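Local structure of klebicin C activity (Klebsiella pneumoniae, 7NNA) at residues 74-77 / 78-81; 65-68 / 69-73. The protein is a bacteriocin whose Tol-binding part, a long helical hairpin, is probably involved in import of the toxin through the efflux channel TolC. One frame throughout, in Å; residues are numbered along the deposited sequence. Where two conformers were deposited one is given.

Contact 1 of 2, residues 74-77 / 78-81; sequences RALQ and NNKT
Asn79 lays its carboxamide over the backbone carbonyl of Ala75, one turn earlier in helix 14-79, with CG 3.1 Å from Ala75 O. With CG set beside its own backbone N (chi1 -71°), the amide is folded back along the helix, and ND2 comes within 4.0 Å of Leu76 CD2 where the two side chains cross. The amide does not hydrogen-bond to Ala75 O, which is taken by the backbone N of Asn79 at 2.9 Å, while Asn79 OD1 is held by Gln106 of helix 93-197. Asn78 N reaches Arg74 O at 3.0 Å in another regular helical bond. At Lys80 the spacing shortens: its N bonds to Gln77 O, three residues back, at 3.2 Å and from well above the carbonyl plane. Thr81 then closes the turn, since Asn78 O receives both Thr81 N and Thr81 OG1, the latter at 2.8 Å in the carbonyl plane. Arg105 binds Asn78 OD1 and Thr81 OG1, so the 78-81 segment is tied to helix 93-197. The chemistry implies a chain secured by polar groups toward the end of the helix, with side chains supplementing main-chain bonding as the i to i+4 pattern gives way.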
loop_
_atom_site.group_PDB
_atom_site.type_symbol
_atom_site.label_atom_id
_atom_site.label_comp_id
_atom_site.label_asym_id
_atom_site.label_seq_id
_atom_site.Cartn_x
_atom_site.Cartn_y
_atom_site.Cartn_z
ATOM N N ARG A 74 -39.951 -3.289 -24.053
ATOM C CA ARG A 74 -40.664 -2.408 -25.013
ATOM C C ARG A 74 -40.789 -3.142 -26.371
ATOM O O ARG A 74 -41.833 -3.098 -27.007
ATOM C CB ARG A 74 -39.834 -1.138 -25.201
ATOM C CG ARG A 74 -40.411 -0.061 -26.091
ATOM C CD ARG A 74 -39.460 1.164 -26.209
ATOM N NE ARG A 74 -38.881 1.600 -24.928
ATOM C CZ ARG A 74 -37.815 2.398 -24.818
ATOM N NH1 ARG A 74 -37.336 2.718 -23.620
ATOM N NH2 ARG A 74 -37.210 2.859 -25.902
ATOM N N ALA A 75 -39.741 -3.868 -26.784
ATOM C CA ALA A 75 -39.784 -4.641 -28.028
ATOM C C ALA A 75 -40.828 -5.722 -27.926
ATOM O O ALA A 75 -41.630 -5.872 -28.850
ATOM C CB ALA A 75 -38.406 -5.255 -28.314
ATOM N N LEU A 76 -40.852 -6.483 -26.825
ATOM C CA LEU A 76 -41.777 -7.600 -26.724
ATOM C C LEU A 76 -43.242 -7.153 -26.629
ATOM O O LEU A 76 -44.111 -7.847 -27.134
ATOM C CB LEU A 76 -41.385 -8.542 -25.590
ATOM C CG LEU A 76 -39.907 -9.055 -25.636
ATOM C CD1 LEU A 76 -39.644 -10.024 -24.481
ATOM C CD2 LEU A 76 -39.542 -9.667 -27.007
ATOM N N GLN A 77 -43.496 -5.972 -26.071
ATOM C CA GLN A 77 -44.829 -5.402 -26.037
ATOM C C GLN A 77 -45.223 -4.994 -27.447
ATOM O O GLN A 77 -46.327 -5.288 -27.878
ATOM C CB GLN A 77 -44.846 -4.152 -25.155
ATOM C CG GLN A 77 -44.580 -4.399 -23.693
ATOM C CD GLN A 77 -45.646 -5.253 -23.087
ATOM O OE1 GLN A 77 -46.846 -5.132 -23.411
ATOM N NE2 GLN A 77 -45.228 -6.144 -22.185
ATOM N N ASN A 78 -44.332 -4.292 -28.186
ATOM C CA ASN A 78 -44.659 -3.871 -29.552
ATOM C C ASN A 78 -44.895 -5.104 -30.442
ATOM O O ASN A 78 -45.760 -5.066 -31.298
ATOM C CB ASN A 78 -43.490 -3.066 -30.147
ATOM C CG ASN A 78 -43.793 -2.668 -31.592
ATOM O OD1 ASN A 78 -44.840 -2.070 -31.879
ATOM N ND2 ASN A 78 -42.957 -3.087 -32.518
ATOM N N ASN A 79 -44.147 -6.212 -30.209
ATOM C CA ASN A 79 -44.306 -7.413 -31.051
ATOM C C ASN A 79 -45.715 -8.009 -30.993
ATOM O O ASN A 79 -46.166 -8.604 -31.979
ATOM C CB ASN A 79 -43.223 -8.421 -30.684
ATOM C CG ASN A 79 -41.871 -7.939 -31.147
ATOM O OD1 ASN A 79 -41.762 -7.008 -31.978
ATOM N ND2 ASN A 79 -40.805 -8.541 -30.614
ATOM N N LYS A 80 -46.451 -7.728 -29.900
ATOM C CA LYS A 80 -47.859 -8.174 -29.825
ATOM C C LYS A 80 -48.730 -7.524 -30.847
ATOM O O LYS A 80 -49.804 -8.058 -31.106
ATOM C CB LYS A 80 -48.447 -7.887 -28.429
ATOM C CG LYS A 80 -47.593 -8.490 -27.316
ATOM C CD LYS A 80 -47.607 -9.972 -27.335
ATOM C CE LYS A 80 -46.961 -10.573 -26.077
ATOM N NZ LYS A 80 -47.083 -9.693 -24.885
ATOM N N THR A 81 -48.381 -6.327 -31.338
ATOM C CA THR A 81 -49.204 -5.608 -32.312
ATOM C C THR A 81 -48.933 -6.020 -33.761
ATOM O O THR A 81 -49.471 -5.380 -34.679
ATOM C CB THR A 81 -48.996 -4.060 -32.181
ATOM O OG1 THR A 81 -47.711 -3.676 -32.670
ATOM C CG2 THR A 81 -49.153 -3.569 -30.741
#

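Contact 2 of 2, residues 65-68 / 69-73; sequences TQHL and KDVVD. Unlike the reference sequence in segment 65-68: Gln66 (reference Leu).
Gln66 reaches one turn along helix 14-79 to Asp70, an i to i+4 side-chain pair on one arm of a long helical hairpin. Gln66 differs from the reference leucine, and its amide lies alongside Lys69, NE2 3.4 Å from Lys69 CE. A bend at chi2 (62°) swings the amide forward along the helix, toward Asp70, where NE2 donates to Asp70 OD1 at 3.0 Å. The bond lies close to the amide plane but meets the carboxylate from above its plane, the two planes being 48° apart. On this exposed side Lys69 NZ forms a long salt bridge with Asp70 OD1; in one of the two conformers of Asp73, OD2 lies 3.0 Å from Lys69 NZ in a salt bridge whose hydrogen bond is weak, so that link is doubtful. The side toward helix 93-197 packs more closely. There Val71 is buried against Arg113, and its CG2 sits over one face of the His67 ring in a CH-pi contact, 4.1 Å from the centroid. His67 itself rests on Ala116, and Leu68 touches Arg113 and Glu117. One residue beyond Val71, Val72 N meets Leu68 O at 2.9 Å while Val72 CG2 lies 3.4 Å from that same oxygen.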
loop_
_atom_site.group_PDB
_atom_site.type_symbol
_atom_site.label_atom_id
_atom_site.label_comp_id
_atom_site.label_asym_id
_atom_site.label_seq_id
_atom_site.Cartn_x
_atom_site.Cartn_y
_atom_site.Cartn_z
ATOM N N THR A 65 -27.759 -2.153 -17.269
ATOM C CA THR A 65 -28.286 -3.474 -17.586
ATOM C C THR A 65 -29.826 -3.431 -17.440
ATOM O O THR A 65 -30.565 -3.981 -18.266
ATOM C CB THR A 65 -27.603 -4.518 -16.672
ATOM O OG1 THR A 65 -26.242 -4.610 -17.063
ATOM C CG2 THR A 65 -28.237 -5.914 -16.764
ATOM N N GLN A 66 -30.314 -2.742 -16.399
ATOM C CA GLN A 66 -31.756 -2.588 -16.198
ATOM C C GLN A 66 -32.364 -1.789 -17.330
ATOM O O GLN A 66 -33.464 -2.129 -17.800
ATOM C CB GLN A 66 -32.053 -1.912 -14.858
ATOM C CG GLN A 66 -33.570 -1.765 -14.583
ATOM C CD GLN A 66 -34.252 -3.119 -14.498
ATOM O OE1 GLN A 66 -33.789 -4.039 -13.801
ATOM N NE2 GLN A 66 -35.371 -3.267 -15.224
ATOM N N HIS A 67 -31.673 -0.749 -17.806
ATOM C CA HIS A 67 -32.199 0.030 -18.926
ATOM C C HIS A 67 -32.348 -0.845 -20.193
ATOM O O HIS A 67 -33.384 -0.793 -20.855
ATOM C CB HIS A 67 -31.342 1.256 -19.184
ATOM C CG HIS A 67 -31.885 2.055 -20.303
ATOM N ND1 HIS A 67 -33.143 2.615 -20.230
ATOM C CD2 HIS A 67 -31.352 2.319 -21.510
ATOM C CE1 HIS A 67 -33.324 3.242 -21.379
ATOM N NE2 HIS A 67 -32.255 3.121 -22.165
ATOM N N LEU A 68 -31.356 -1.693 -20.474
ATOM C CA LEU A 68 -31.401 -2.628 -21.600
ATOM C C LEU A 68 -32.595 -3.591 -21.425
ATOM O O LEU A 68 -33.386 -3.777 -22.340
ATOM C CB LEU A 68 -30.076 -3.415 -21.639
ATOM C CG LEU A 68 -30.003 -4.595 -22.622
ATOM C CD1 LEU A 68 -30.289 -4.139 -24.095
ATOM C CD2 LEU A 68 -28.669 -5.204 -22.550
ATOM N N LYS A 69 -32.792 -4.116 -20.220
ATOM C CA LYS A 69 -33.913 -4.998 -19.917
ATOM C C LYS A 69 -35.266 -4.260 -20.232
ATOM O O LYS A 69 -36.161 -4.831 -20.882
ATOM C CB LYS A 69 -33.817 -5.394 -18.422
ATOM C CG LYS A 69 -34.788 -6.474 -17.963
ATOM C CD LYS A 69 -34.969 -6.435 -16.417
ATOM C CE LYS A 69 -36.446 -6.374 -16.021
ATOM N NZ LYS A 69 -37.265 -5.649 -17.049
ATOM N N ASP A 70 -35.370 -2.966 -19.828
ATOM C CA ASP A 70 -36.588 -2.173 -20.114
ATOM C C ASP A 70 -36.858 -1.950 -21.641
ATOM O O ASP A 70 -38.011 -1.895 -22.089
ATOM C CB ASP A 70 -36.455 -0.812 -19.447
ATOM C CG ASP A 70 -36.408 -0.871 -17.945
ATOM O OD1 ASP A 70 -36.920 -1.870 -17.365
ATOM O OD2 ASP A 70 -35.861 0.063 -17.347
ATOM N N VAL A 71 -35.787 -1.768 -22.433
ATOM C CA VAL A 71 -35.921 -1.597 -23.882
ATOM C C VAL A 71 -36.297 -2.943 -24.504
ATOM O O VAL A 71 -37.171 -3.004 -25.415
ATOM C CB VAL A 71 -34.647 -0.984 -24.538
ATOM C CG1 VAL A 71 -34.831 -0.880 -26.051
ATOM C CG2 VAL A 71 -34.357 0.395 -23.949
ATOM N N VAL A 72 -35.693 -4.051 -24.009
ATOM C CA VAL A 72 -36.125 -5.378 -24.491
ATOM C C VAL A 72 -37.676 -5.594 -24.213
ATOM O O VAL A 72 -38.380 -6.088 -25.078
ATOM C CB VAL A 72 -35.252 -6.519 -23.905
ATOM C CG1 VAL A 72 -35.852 -7.867 -24.251
ATOM C CG2 VAL A 72 -33.804 -6.435 -24.436
ATOM N N ASP A 73 -38.175 -5.226 -23.028
ATOM C CA ASP A 73 -39.625 -5.343 -22.734
ATOM C C ASP A 73 -40.474 -4.448 -23.655
ATOM O O ASP A 73 -41.595 -4.815 -24.010
ATOM C CB ASP A 73 -39.931 -4.960 -21.281
ATOM C CG ASP A 73 -39.521 -5.979 -20.233
ATOM O OD1 ASP A 73 -39.309 -7.172 -20.599
ATOM O OD2 ASP A 73 -39.439 -5.597 -19.051
#

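Contacts 2 and 1 follow one another along helix 14-79, their centres about 13 Å apart, and together they show how one helix changes character toward its end. Arg74 follows directly on Asp73, so residues 65-81 form one continuous run of chain. Both contacts lie on the same side of the chain's centre, about 40 Å from it for contact 2 and about 53 Å for contact 1. Each faces helix 93-197, but the partners change: Arg113, Ala116 and Glu117 beside contact 2, then Phe102, Arg105, Gln106 and Ile109 beside contact 1. The falling numbers reflect the antiparallel course of the hairpin. Apolar packing between the arms is thus joined, in contact 1, by asparagine and threonine bonds to Arg105 and Gln106.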